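Chromosome replication initiation inhibitor protein (Agrobacterium tumefaciens, PDB 3FD3) probably acts as a LysR-family DNA-binding transcription regulator, represented here by its C-terminal substrate-binding domain, the part that follows the helix-turn-helix region. Local coordinates at residues L4-N9 with T15-A20; D11-W16 with V32-D37; G64-P69 with L184-L189; P81-R86 with A98-L103; D109-S114 with L173-Y178. All coordinates share one frame; numbering follows the deposited sequence. Where two conformers were deposited one is given.

Contacts 1, 2 and 4 are buried; contact 3 is exposed at one end of the chain, and contact 5 is central but partly exposed. Contact 1 sets strand 3-8 against helix 17-26 and contact 2 sets strand 31-36 against helix 10-13; the two strands are parallel neighbours, and the contact centres are about 4 Å apart. An aromatic ring does the work in contact 1, a leucine in contact 2, and in contact 4 a phenylalanine against a proline-containing loop. Contacts 3 and 5 involve strands 66-79 and 165-181, neighbours in the same sheet, but contact 5 joins aliphatic tips whereas contact 3 carries a salt bridge helped by a water.

Contact 1 of 5, residues L4-N9 with T15-A20; sequences LNIATN and TWFLDA
Phe17 lays its ring beneath Thr8 and pushes its far corner against Ile6, where the first strand of the alpha/beta sheet in this LysR substrate-binding domain packs on helix 17-26. CG stands anti to the backbone N (chi1 178°), which swings the side chain from the helix toward the strand. From CB outward, CG is the first atom to come near the strand, below Thr8 OG1. The next atom, CD1, lies 3.7 Å from that same oxygen. CE1 then passes under Thr8 CB, while CE2 on the other flank of the ring meets Thr8 CG2 at 4.0 Å. At the tip, CZ is met in the ring plane by Ile6 CG2, 3.6 Å away. One face of the ring is therefore covered by a CH-pi contact: Thr8 CB sits 3.8 Å from the ring centroid, only 14° off the normal. The hydroxyl that also hangs over this face spends its hydrogen in another direction, since Thr8 OG1 donates to Asn9 O at 2.9 Å. Ile34 of the adjacent strand, Val55 of strand 53-56 and Met196 of helix 190-203 add further apolar neighbours to Phe17. With no hydrogen bond between the two segments, cohesion here is dispersive, and the threonine is accommodated in an apolar core because its own backbone neighbour takes care of its polar end.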
# COMPACT_ATOMS: atom_id res chain seq x y z
N LEU A 4 -3.88 -20.64 2.08
CA LEU A 4 -2.99 -20.44 3.22
C LEU A 4 -3.11 -19.02 3.73
O LEU A 4 -2.85 -18.07 2.98
CB LEU A 4 -1.53 -20.68 2.80
CG LEU A 4 -1.20 -22.04 2.19
CD1 LEU A 4 0.28 -22.12 1.92
CD2 LEU A 4 -1.66 -23.15 3.16
N ASN A 5 -3.49 -18.88 4.99
CA ASN A 5 -3.52 -17.56 5.66
C ASN A 5 -2.14 -17.18 6.23
O ASN A 5 -1.62 -17.87 7.13
CB ASN A 5 -4.54 -17.58 6.81
CG ASN A 5 -5.96 -17.90 6.34
OD1 ASN A 5 -6.33 -17.63 5.21
ND2 ASN A 5 -6.75 -18.50 7.23
N ILE A 6 -1.57 -16.09 5.72
CA ILE A 6 -0.23 -15.64 6.07
C ILE A 6 -0.29 -14.14 6.38
O ILE A 6 -1.03 -13.41 5.74
CB ILE A 6 0.75 -15.87 4.90
CG1 ILE A 6 0.78 -17.33 4.47
CG2 ILE A 6 2.21 -15.43 5.25
CD1 ILE A 6 1.36 -17.45 3.01
N ALA A 7 0.43 -13.71 7.40
CA ALA A 7 0.45 -12.32 7.80
C ALA A 7 1.81 -11.71 7.46
O ALA A 7 2.83 -12.41 7.41
CB ALA A 7 0.18 -12.16 9.31
N THR A 8 1.80 -10.40 7.21
CA THR A 8 3.04 -9.64 6.98
C THR A 8 2.81 -8.22 7.46
O THR A 8 1.65 -7.76 7.49
CB THR A 8 3.47 -9.62 5.50
OG1 THR A 8 4.68 -8.84 5.37
CG2 THR A 8 2.39 -9.01 4.59
N ASN A 9 3.90 -7.56 7.84
CA ASN A 9 3.87 -6.13 8.04
C ASN A 9 3.80 -5.43 6.69
O ASN A 9 4.23 -5.98 5.67
CB ASN A 9 5.09 -5.64 8.87
CG ASN A 9 6.48 -5.99 8.21
OD1 ASN A 9 6.64 -7.01 7.57
ND2 ASN A 9 7.48 -5.18 8.50
N THR A 15 8.01 -4.38 -0.12
CA THR A 15 9.35 -4.66 -0.56
C THR A 15 9.47 -6.10 -1.11
O THR A 15 9.14 -6.32 -2.30
CB THR A 15 10.41 -4.32 0.53
OG1 THR A 15 10.07 -4.97 1.77
CG2 THR A 15 10.49 -2.75 0.76
N TRP A 16 9.77 -7.06 -0.25
CA TRP A 16 10.26 -8.40 -0.63
C TRP A 16 9.27 -9.55 -0.47
O TRP A 16 9.49 -10.64 -1.02
CB TRP A 16 11.53 -8.73 0.18
CG TRP A 16 11.26 -8.93 1.65
CD1 TRP A 16 11.11 -7.96 2.61
CD2 TRP A 16 11.03 -10.17 2.31
NE1 TRP A 16 10.85 -8.54 3.83
CE2 TRP A 16 10.78 -9.89 3.68
CE3 TRP A 16 11.04 -11.50 1.88
CZ2 TRP A 16 10.52 -10.90 4.61
CZ3 TRP A 16 10.80 -12.49 2.81
CH2 TRP A 16 10.52 -12.19 4.15
N PHE A 17 8.18 -9.34 0.27
CA PHE A 17 7.34 -10.47 0.69
C PHE A 17 6.71 -11.22 -0.48
O PHE A 17 6.74 -12.48 -0.51
CB PHE A 17 6.25 -9.94 1.63
CG PHE A 17 5.25 -10.97 2.12
CD1 PHE A 17 5.52 -11.77 3.21
CD2 PHE A 17 4.03 -11.09 1.51
CE1 PHE A 17 4.58 -12.69 3.66
CE2 PHE A 17 3.09 -12.00 1.99
CZ PHE A 17 3.39 -12.79 3.05
N LEU A 18 6.18 -10.48 -1.46
CA LEU A 18 5.53 -11.10 -2.61
C LEU A 18 6.52 -11.77 -3.53
O LEU A 18 6.17 -12.75 -4.19
CB LEU A 18 4.67 -10.11 -3.39
CG LEU A 18 3.40 -9.68 -2.69
CD1 LEU A 18 2.62 -8.63 -3.56
CD2 LEU A 18 2.54 -10.89 -2.36
N ASP A 19 7.76 -11.28 -3.56
CA ASP A 19 8.81 -11.96 -4.31
C ASP A 19 9.02 -13.37 -3.77
O ASP A 19 9.19 -14.31 -4.55
CB ASP A 19 10.12 -11.17 -4.26
CG ASP A 19 11.18 -11.73 -5.19
OD1 ASP A 19 10.84 -12.10 -6.34
OD2 ASP A 19 12.35 -11.80 -4.79
N ALA A 20 9.01 -13.52 -2.45
CA ALA A 20 9.10 -14.83 -1.81
C ALA A 20 7.86 -15.68 -2.02
O ALA A 20 7.94 -16.84 -2.41
CB ALA A 20 9.36 -14.66 -0.29

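Contact 2 of 5, residues D11-W16 with V32-D37; sequences DSLGTW and VNIAVD
Ser12 OG, one residue ahead of the Leu13 that meets Ile34 and Val36, is held by two groups. Asn9 OD1, at the N-cap of helix 10-13, is hydrogen-bonded to it, and Trp16 NE1 reaches it with a weak bond of 3.1 Å bent to 129°. Thr15 OG1 adds a firmer tie by donating to Asp11 O at 2.8 Å. These bonds brace the turn that leaves the short helix, and from the last part of that helix Leu13 faces the strand. A first torsion of -176° carries both its methyls over to residues 34 and 36, the side chains on the same face of strand 32-36. CD2 presses on Val36 CG2 at 3.5 Å, tighter than an ordinary van der Waals contact, with the two side chains crossing at about a right angle. CD1 turns to Ile34 CG2 and only brushes it, at 4.5 Å. The contact is thus a single leucine forked over two alternate strand residues, with no polar bond between the segments. Thr8 of strand 3-8 and Leu18 of helix 17-26 close in on Leu13 as well. Ser133 of the second subunit packs on Leu13 and its Leu131 on Ile34, so helix 10-13 stands at the dimer interface with strand 31-36, outermost in this chain, beside strand 3-8, and joined by backbone hydrogen bonds of Val32 and Ile34 to the second subunit.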
# COMPACT_ATOMS: atom_id res chain seq x y z
N ASP A 11 5.53 -2.95 5.51
CA ASP A 11 6.83 -2.61 4.91
C ASP A 11 7.45 -3.84 4.20
O ASP A 11 8.08 -3.67 3.16
CB ASP A 11 7.78 -2.03 5.95
CG ASP A 11 7.35 -0.65 6.43
OD1 ASP A 11 6.72 0.10 5.64
OD2 ASP A 11 7.64 -0.29 7.60
N SER A 12 7.23 -5.05 4.70
CA SER A 12 7.66 -6.24 3.94
C SER A 12 6.81 -6.46 2.70
O SER A 12 7.34 -6.84 1.63
CB SER A 12 7.69 -7.49 4.82
OG SER A 12 8.69 -7.40 5.81
N LEU A 13 5.50 -6.26 2.80
CA LEU A 13 4.62 -6.37 1.61
C LEU A 13 5.04 -5.36 0.54
O LEU A 13 4.96 -5.62 -0.66
CB LEU A 13 3.14 -6.19 1.97
CG LEU A 13 2.13 -6.38 0.84
CD1 LEU A 13 2.29 -7.79 0.27
CD2 LEU A 13 0.73 -6.13 1.38
N GLY A 14 5.48 -4.17 0.96
CA GLY A 14 5.90 -3.16 0.02
C GLY A 14 7.27 -3.37 -0.60
O GLY A 14 7.64 -2.61 -1.50
N THR A 15 8.01 -4.38 -0.12
CA THR A 15 9.35 -4.66 -0.56
C THR A 15 9.47 -6.10 -1.11
O THR A 15 9.14 -6.32 -2.30
CB THR A 15 10.41 -4.32 0.53
OG1 THR A 15 10.07 -4.97 1.77
CG2 THR A 15 10.49 -2.75 0.76
N TRP A 16 9.77 -7.06 -0.25
CA TRP A 16 10.26 -8.40 -0.63
C TRP A 16 9.27 -9.55 -0.47
O TRP A 16 9.49 -10.64 -1.02
CB TRP A 16 11.53 -8.73 0.18
CG TRP A 16 11.26 -8.93 1.65
CD1 TRP A 16 11.11 -7.96 2.61
CD2 TRP A 16 11.03 -10.17 2.31
NE1 TRP A 16 10.85 -8.54 3.83
CE2 TRP A 16 10.78 -9.89 3.68
CE3 TRP A 16 11.04 -11.50 1.88
CZ2 TRP A 16 10.52 -10.90 4.61
CZ3 TRP A 16 10.80 -12.49 2.81
CH2 TRP A 16 10.52 -12.19 4.15
N VAL A 32 -3.04 -18.00 -1.49
CA VAL A 32 -2.69 -17.30 -0.28
C VAL A 32 -3.71 -16.22 0.05
O VAL A 32 -4.29 -15.59 -0.83
CB VAL A 32 -1.25 -16.73 -0.33
CG1 VAL A 32 -0.25 -17.91 -0.48
CG2 VAL A 32 -1.07 -15.65 -1.47
N ASN A 33 -3.95 -16.07 1.35
CA ASN A 33 -4.74 -14.97 1.88
C ASN A 33 -3.80 -14.17 2.74
O ASN A 33 -3.38 -14.62 3.83
CB ASN A 33 -5.92 -15.52 2.66
CG ASN A 33 -6.75 -14.44 3.31
OD1 ASN A 33 -6.48 -13.27 3.21
ND2 ASN A 33 -7.79 -14.84 3.99
N ILE A 34 -3.41 -13.01 2.23
CA ILE A 34 -2.38 -12.17 2.85
C ILE A 34 -3.01 -11.14 3.73
O ILE A 34 -3.78 -10.28 3.27
CB ILE A 34 -1.47 -11.53 1.79
CG1 ILE A 34 -0.76 -12.62 1.01
CG2 ILE A 34 -0.43 -10.61 2.48
CD1 ILE A 34 -0.11 -12.12 -0.24
N ALA A 35 -2.76 -11.25 5.04
CA ALA A 35 -3.27 -10.29 6.00
C ALA A 35 -2.15 -9.33 6.35
O ALA A 35 -1.01 -9.74 6.66
CB ALA A 35 -3.78 -11.01 7.29
N VAL A 36 -2.43 -8.04 6.28
CA VAL A 36 -1.39 -7.05 6.51
C VAL A 36 -1.61 -6.50 7.92
O VAL A 36 -2.69 -5.98 8.23
CB VAL A 36 -1.45 -5.92 5.44
CG1 VAL A 36 -0.31 -4.89 5.66
CG2 VAL A 36 -1.47 -6.50 4.03
N ASP A 37 -0.62 -6.64 8.78
CA ASP A 37 -0.78 -6.30 10.17
C ASP A 37 0.10 -5.11 10.43
O ASP A 37 1.33 -5.22 10.34
CB ASP A 37 -0.29 -7.43 11.05
CG ASP A 37 -0.31 -7.06 12.52
OD1 ASP A 37 -1.20 -6.26 12.93
OD2 ASP A 37 0.58 -7.54 13.23

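Contact 3 of 5, residues G64-P69 with L184-L189; sequences GCRVTP and LAAERL
Arg66 NH1 and Glu187 OE2 form a salt bridge of 3.0 Å, with a nearly straight N-H to oxygen line of 162°. It links the beginning of strand 66-79 to the loop between strand 165-181 and helix 190-203, at one end of the LysR substrate-binding domain, a member of the periplasmic-binding-protein fold class. The carboxylate oxygen lies in the guanidinium plane, at its edge, but the arginine comes to that oxygen from above the carboxylate plane, and the two flat groups are turned 71° apart. One water completes a small bridge: it accepts from Arg66 NH2 at 2.9 Å and donates to Glu187 OE2 at 2.7 Å, which leaves that oxygen with two donors. The two side chains differ in shape. Arg66 runs out straight from CG to NE, whereas Glu187 folds at its second torsion (chi2 -63°) and so brings its carboxylate back to the arginine. Both residues are exposed and also touch a crystal neighbour, so their exact pose may owe something to the lattice. Within the loop, Arg188 in its modelled conformer donates from NH1 to Leu184 O at 2.7 Å, from above the carbonyl plane; Ala185 and Arg188 both line the pocket holding the bound polyether. Packing between the segments is confined to Ala186, whose methyl lies over one face of the Arg66 guanidinium and sits 3.8 Å from both Arg66 CD and Arg66 NH1.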
# COMPACT_ATOMS: atom_id res chain seq x y z
N GLY A 64 4.69 -22.54 20.83
CA GLY A 64 4.47 -23.56 19.85
C GLY A 64 5.14 -23.27 18.54
O GLY A 64 5.79 -24.17 18.00
N CYS A 65 4.99 -22.04 18.02
CA CYS A 65 5.49 -21.70 16.69
C CYS A 65 6.96 -21.99 16.49
O CYS A 65 7.75 -21.87 17.42
CB CYS A 65 5.28 -20.22 16.37
SG CYS A 65 3.52 -19.82 16.16
N ARG A 66 7.31 -22.33 15.25
CA ARG A 66 8.71 -22.39 14.85
C ARG A 66 9.11 -21.01 14.39
O ARG A 66 8.34 -20.37 13.66
CB ARG A 66 8.91 -23.42 13.77
CG ARG A 66 8.60 -24.81 14.31
CD ARG A 66 8.99 -25.89 13.35
NE ARG A 66 8.53 -27.17 13.83
CZ ARG A 66 8.69 -28.34 13.19
NH1 ARG A 66 9.25 -28.39 11.99
NH2 ARG A 66 8.23 -29.44 13.72
N VAL A 67 10.28 -20.55 14.81
CA VAL A 67 10.69 -19.15 14.55
C VAL A 67 12.04 -19.16 13.86
O VAL A 67 12.99 -19.81 14.33
CB VAL A 67 10.78 -18.33 15.84
CG1 VAL A 67 11.16 -16.87 15.49
CG2 VAL A 67 9.44 -18.38 16.60
N THR A 68 12.13 -18.47 12.73
CA THR A 68 13.38 -18.34 12.00
C THR A 68 13.72 -16.86 11.77
O THR A 68 12.94 -16.13 11.18
CB THR A 68 13.31 -19.05 10.61
OG1 THR A 68 12.90 -20.41 10.80
CG2 THR A 68 14.67 -19.05 9.95
N PRO A 69 14.90 -16.42 12.22
CA PRO A 69 15.28 -15.04 11.89
C PRO A 69 15.54 -14.89 10.39
O PRO A 69 16.16 -15.77 9.79
CB PRO A 69 16.56 -14.80 12.69
CG PRO A 69 16.72 -15.96 13.59
CD PRO A 69 15.88 -17.09 13.09
N LEU A 184 2.25 -27.22 13.59
CA LEU A 184 1.47 -28.28 12.95
C LEU A 184 1.40 -28.17 11.42
O LEU A 184 1.12 -29.19 10.75
CB LEU A 184 0.06 -28.33 13.54
CG LEU A 184 -0.03 -28.66 15.05
CD1 LEU A 184 -1.48 -28.55 15.54
CD2 LEU A 184 0.54 -30.02 15.34
N ALA A 185 1.66 -26.98 10.91
CA ALA A 185 1.68 -26.71 9.47
C ALA A 185 3.10 -26.68 8.92
O ALA A 185 3.27 -26.68 7.70
CB ALA A 185 0.97 -25.38 9.20
N ALA A 186 4.12 -26.63 9.78
CA ALA A 186 5.49 -26.29 9.34
C ALA A 186 6.05 -27.23 8.27
O ALA A 186 6.60 -26.77 7.26
CB ALA A 186 6.45 -26.23 10.52
N GLU A 187 5.93 -28.54 8.48
CA GLU A 187 6.49 -29.48 7.50
C GLU A 187 5.79 -29.37 6.14
O GLU A 187 6.44 -29.36 5.09
CB GLU A 187 6.47 -30.91 8.03
CG GLU A 187 7.34 -31.08 9.27
CD GLU A 187 8.84 -30.80 9.07
OE1 GLU A 187 9.35 -30.80 7.92
OE2 GLU A 187 9.53 -30.64 10.10
N ARG A 188 4.47 -29.30 6.18
CA ARG A 188 3.67 -29.11 5.00
C ARG A 188 4.09 -27.88 4.22
O ARG A 188 4.20 -27.93 3.00
CB ARG A 188 2.20 -29.03 5.39
CG ARG A 188 1.58 -30.40 5.59
CD ARG A 188 0.17 -30.29 6.12
NE ARG A 188 0.11 -30.15 7.58
CZ ARG A 188 -0.99 -30.43 8.25
NH1 ARG A 188 -1.04 -30.32 9.56
NH2 ARG A 188 -2.05 -30.84 7.57
N LEU A 189 4.37 -26.80 4.96
CA LEU A 189 4.75 -25.50 4.38
C LEU A 189 6.26 -25.29 4.27
O LEU A 189 6.69 -24.16 4.09
CB LEU A 189 4.13 -24.39 5.20
CG LEU A 189 2.59 -24.47 5.24
CD1 LEU A 189 2.09 -23.21 5.82
CD2 LEU A 189 1.96 -24.78 3.84
O HOH W 1 8.62 -31.95 12.24

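Contact 4 of 5, residues P81-R86 with A98-L103; sequences PDFMAR and ARAPGL
Helix 81-87 passes the loop leading into strand 102-104 with its backbone held well off, the nearest CA atoms, Phe83 and Ala100, being 8.7 Å apart. One side chain bridges that gap. The Phe83 ring, directed away from its own amide nitrogen by a chi1 of -170°, reaches out from the helix to the loop, where its far end does the touching. Phe83 CZ comes within 3.2 Å of Pro101 O, a close meeting of an aromatic C-H with a carbonyl oxygen. The proline ring joins in through CD, 3.9 Å from Phe83 CZ, while Ala100 CB lies 4.1 Å from the same atom. One corner of the ring thus meets a methyl, a proline methylene and a backbone carbonyl; all three residues are buried, and no hydrogen bond ties the segments. Further along the helix, His87 meets the Phe83 ring with its own and also packs on Ala100 and Pro101, while Phe88 adds to the apolar surroundings of Phe83 and Ala100. The loop has other neighbours too: Arg99 O accepts a hydrogen bond from Arg1 NH1 of the second subunit, and Pro101 packs on that same arginine. Beyond the proline the chain enters the short parallel pair of strands 102-104 and 128-130, with Pro101 and Leu103 also hydrogen-bonded through the backbone to Trp147. The pair is part of one alpha/beta subdomain of the LysR substrate-binding domain, and here one flanking helix packs on the loop that leads into the strands.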
# COMPACT_ATOMS: atom_id res chain seq x y z
N PRO A 81 15.07 17.35 -1.21
CA PRO A 81 15.94 18.52 -1.04
C PRO A 81 15.21 19.83 -0.68
O PRO A 81 15.67 20.59 0.16
CB PRO A 81 16.61 18.63 -2.42
CG PRO A 81 16.69 17.23 -2.89
CD PRO A 81 15.36 16.64 -2.46
N ASP A 82 14.06 20.05 -1.30
CA ASP A 82 13.25 21.23 -1.00
C ASP A 82 12.72 21.17 0.44
O ASP A 82 12.71 22.17 1.10
CB ASP A 82 12.10 21.38 -1.99
CG ASP A 82 11.13 22.53 -1.62
OD1 ASP A 82 11.56 23.67 -1.66
OD2 ASP A 82 9.97 22.24 -1.24
N PHE A 83 12.29 19.99 0.90
CA PHE A 83 11.88 19.83 2.30
C PHE A 83 13.00 20.22 3.26
O PHE A 83 12.78 20.94 4.25
CB PHE A 83 11.40 18.41 2.59
CG PHE A 83 10.76 18.28 3.93
CD1 PHE A 83 11.53 18.09 5.06
CD2 PHE A 83 9.40 18.40 4.05
CE1 PHE A 83 10.93 18.00 6.29
CE2 PHE A 83 8.81 18.32 5.25
CZ PHE A 83 9.56 18.11 6.38
N MSE A 84 14.21 19.73 2.97
CA MSE A 84 15.36 20.03 3.80
C MSE A 84 15.62 21.54 3.80
O MSE A 84 15.94 22.15 4.84
CB MSE A 84 16.61 19.28 3.30
CG MSE A 84 16.55 17.78 3.29
SE MSE A 84 16.33 16.99 5.03
CE MSE A 84 17.99 17.53 5.79
N ALA A 85 15.52 22.15 2.62
CA ALA A 85 15.78 23.58 2.49
C ALA A 85 14.79 24.44 3.28
O ALA A 85 15.16 25.46 3.84
CB ALA A 85 15.78 23.99 1.02
N ARG A 86 13.53 24.03 3.27
CA ARG A 86 12.47 24.82 3.89
C ARG A 86 12.46 24.64 5.41
O ARG A 86 12.20 25.58 6.14
CB ARG A 86 11.13 24.39 3.32
CG ARG A 86 10.91 24.87 1.89
CD ARG A 86 9.66 24.28 1.35
NE ARG A 86 8.49 24.81 2.03
CZ ARG A 86 7.39 24.12 2.32
NH1 ARG A 86 7.33 22.80 2.10
NH2 ARG A 86 6.37 24.74 2.93
N ALA A 98 10.79 20.12 15.99
CA ALA A 98 9.53 20.46 16.65
C ALA A 98 8.58 21.18 15.72
O ALA A 98 7.40 21.33 16.06
CB ALA A 98 9.80 21.32 17.92
N ARG A 99 9.08 21.63 14.57
CA ARG A 99 8.28 22.38 13.60
C ARG A 99 8.11 21.74 12.21
O ARG A 99 7.20 22.13 11.50
CB ARG A 99 8.88 23.77 13.43
CG ARG A 99 8.90 24.55 14.74
CD ARG A 99 9.54 25.90 14.54
NE ARG A 99 9.30 26.77 15.69
CZ ARG A 99 8.19 27.49 15.89
NH1 ARG A 99 7.16 27.43 15.04
NH2 ARG A 99 8.09 28.26 16.97
N ALA A 100 8.97 20.80 11.82
CA ALA A 100 8.96 20.24 10.47
C ALA A 100 7.90 19.14 10.39
O ALA A 100 7.83 18.32 11.30
CB ALA A 100 10.32 19.64 10.15
N PRO A 101 7.09 19.10 9.31
CA PRO A 101 6.09 18.03 9.23
C PRO A 101 6.72 16.65 9.05
O PRO A 101 7.38 16.39 8.05
CB PRO A 101 5.27 18.40 7.98
CG PRO A 101 5.45 19.83 7.84
CD PRO A 101 6.86 20.13 8.29
N GLY A 102 6.47 15.76 10.00
CA GLY A 102 6.85 14.38 9.87
C GLY A 102 5.80 13.58 9.13
O GLY A 102 4.68 14.07 8.83
N LEU A 103 6.15 12.33 8.88
CA LEU A 103 5.22 11.31 8.43
C LEU A 103 5.20 10.19 9.48
O LEU A 103 6.26 9.71 9.91
CB LEU A 103 5.66 10.72 7.09
CG LEU A 103 5.87 11.71 5.96
CD1 LEU A 103 6.59 11.06 4.76
CD2 LEU A 103 4.51 12.34 5.53

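Contact 5 of 5, residues D109-S114 with L173-Y178; sequences DRLQAS and LDIPLY
Leu111 and Leu173 cross at about a right angle, their branches meeting where helix 111-120 starts beside strand 165-181. Leu111 CD2 is the common point: it lies 3.8 Å from Leu173 CD2 and, with the two side chains now crossing at a slant, 4.0 Å from Ile175 CD1. Leu173 and Ile175 leave the same face of the strand, and a single methyl of Leu111 sits against both. The other methyl of Leu173, CD1, comes beside Ser114 CB at 3.9 Å and approaches Leu111 O at 3.3 Å. Leu173 was modelled in two conformers, so all its contacts should be read with some caution.

At the helix start, Asp109 OD1 accepts the capping bond from Leu111 N at 3.0 Å, on the anti side and tilted out of the carboxylate plane, while Gln112 NE2 reaches Asp109 OD2 at 2.9 Å from above that plane. Phe105 N also bonds to OD2, and Gln112 OE1 takes Leu149 N. Tyr75 of strand 66-79 packs on both Leu111 and Ile175. Strands 66-79 and 165-181 are the long neighbours that run between the two subdomains, as in other domains of the periplasmic-binding-protein type, and here the start of helix 111-120 packs onto one of them. A calcium ion lies about 4 Å from the Leu111 side chain, and Leu149, which has been seen to bind calcium, is close by. The contact is largely apolar, with no hydrogen bond between the segments; the polar bonds lie on the helix's own side, where the cap probably helps to place Leu111, and dispersion holds it to the strand.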
# COMPACT_ATOMS: atom_id res chain seq x y z
N ASP A 109 3.37 3.48 15.31
CA ASP A 109 4.61 3.66 14.57
C ASP A 109 5.58 4.48 15.41
O ASP A 109 5.40 5.71 15.54
CB ASP A 109 4.33 4.35 13.24
CG ASP A 109 5.58 4.71 12.45
OD1 ASP A 109 6.69 4.27 12.81
OD2 ASP A 109 5.45 5.47 11.45
N ARG A 110 6.62 3.81 15.91
CA ARG A 110 7.62 4.44 16.77
C ARG A 110 8.92 4.75 16.04
O ARG A 110 9.88 5.22 16.65
CB ARG A 110 7.93 3.54 17.98
CG ARG A 110 6.80 3.45 18.97
CD ARG A 110 7.14 2.51 20.14
NE ARG A 110 8.16 3.07 21.03
CZ ARG A 110 9.27 2.42 21.40
NH1 ARG A 110 9.50 1.20 20.95
NH2 ARG A 110 10.13 3.01 22.21
N LEU A 111 8.96 4.51 14.73
CA LEU A 111 10.23 4.64 14.00
C LEU A 111 10.81 6.06 13.93
O LEU A 111 12.01 6.26 14.07
CB LEU A 111 10.12 4.05 12.58
CG LEU A 111 9.74 2.57 12.46
CD1 LEU A 111 10.00 2.10 11.01
CD2 LEU A 111 10.45 1.66 13.47
N GLN A 112 9.96 7.06 13.72
CA GLN A 112 10.46 8.43 13.66
C GLN A 112 10.95 8.83 15.05
O GLN A 112 12.00 9.45 15.18
CB GLN A 112 9.38 9.40 13.22
CG GLN A 112 9.07 9.34 11.73
CD GLN A 112 8.41 8.05 11.28
OE1 GLN A 112 8.78 7.48 10.26
NE2 GLN A 112 7.38 7.62 12.01
N ALA A 113 10.17 8.48 16.07
CA ALA A 113 10.52 8.81 17.47
C ALA A 113 11.85 8.16 17.85
O ALA A 113 12.73 8.77 18.47
CB ALA A 113 9.41 8.36 18.42
N SER A 114 11.99 6.89 17.48
CA SER A 114 13.20 6.14 17.76
C SER A 114 14.41 6.75 17.03
O SER A 114 15.46 6.93 17.62
CB SER A 114 13.02 4.69 17.32
OG SER A 114 14.18 3.98 17.68
N LEU A 173 18.04 2.98 10.80
CA LEU A 173 17.28 2.31 11.84
C LEU A 173 17.02 0.90 11.34
O LEU A 173 16.40 0.72 10.27
CB LEU A 173 15.96 3.05 12.07
CG LEU A 173 15.13 2.72 13.31
CD1 LEU A 173 14.26 3.93 13.72
CD2 LEU A 173 14.26 1.50 13.06
N ASP A 174 17.50 -0.08 12.09
CA ASP A 174 17.42 -1.48 11.68
C ASP A 174 16.40 -2.25 12.50
O ASP A 174 16.46 -2.25 13.73
CB ASP A 174 18.79 -2.12 11.89
CG ASP A 174 19.83 -1.61 10.93
OD1 ASP A 174 19.49 -0.99 9.91
OD2 ASP A 174 21.02 -1.82 11.21
N ILE A 175 15.51 -2.96 11.81
CA ILE A 175 14.49 -3.76 12.43
C ILE A 175 14.68 -5.22 12.00
O ILE A 175 14.47 -5.58 10.83
CB ILE A 175 13.08 -3.30 12.02
CG1 ILE A 175 12.85 -1.82 12.41
CG2 ILE A 175 12.02 -4.20 12.64
CD1 ILE A 175 12.90 -1.53 13.88
N PRO A 176 15.10 -6.07 12.93
CA PRO A 176 15.19 -7.49 12.59
C PRO A 176 13.80 -8.07 12.36
O PRO A 176 12.86 -7.70 13.08
CB PRO A 176 15.81 -8.12 13.85
CG PRO A 176 16.47 -7.04 14.55
CD PRO A 176 15.61 -5.81 14.29
N LEU A 177 13.69 -8.97 11.38
CA LEU A 177 12.43 -9.62 11.07
C LEU A 177 12.53 -11.13 11.27
O LEU A 177 13.61 -11.71 11.20
CB LEU A 177 12.03 -9.34 9.64
CG LEU A 177 11.70 -7.88 9.29
CD1 LEU A 177 11.34 -7.87 7.82
CD2 LEU A 177 10.54 -7.37 10.17
N TYR A 178 11.38 -11.74 11.54
CA TYR A 178 11.29 -13.16 11.87
C TYR A 178 10.15 -13.79 11.09
O TYR A 178 9.15 -13.14 10.77
CB TYR A 178 11.04 -13.33 13.37
CG TYR A 178 12.13 -12.71 14.17
CD1 TYR A 178 13.27 -13.44 14.50
CD2 TYR A 178 12.08 -11.37 14.54
CE1 TYR A 178 14.31 -12.87 15.18
CE2 TYR A 178 13.13 -10.79 15.22
CZ TYR A 178 14.24 -11.54 15.54
OH TYR A 178 15.29 -10.96 16.24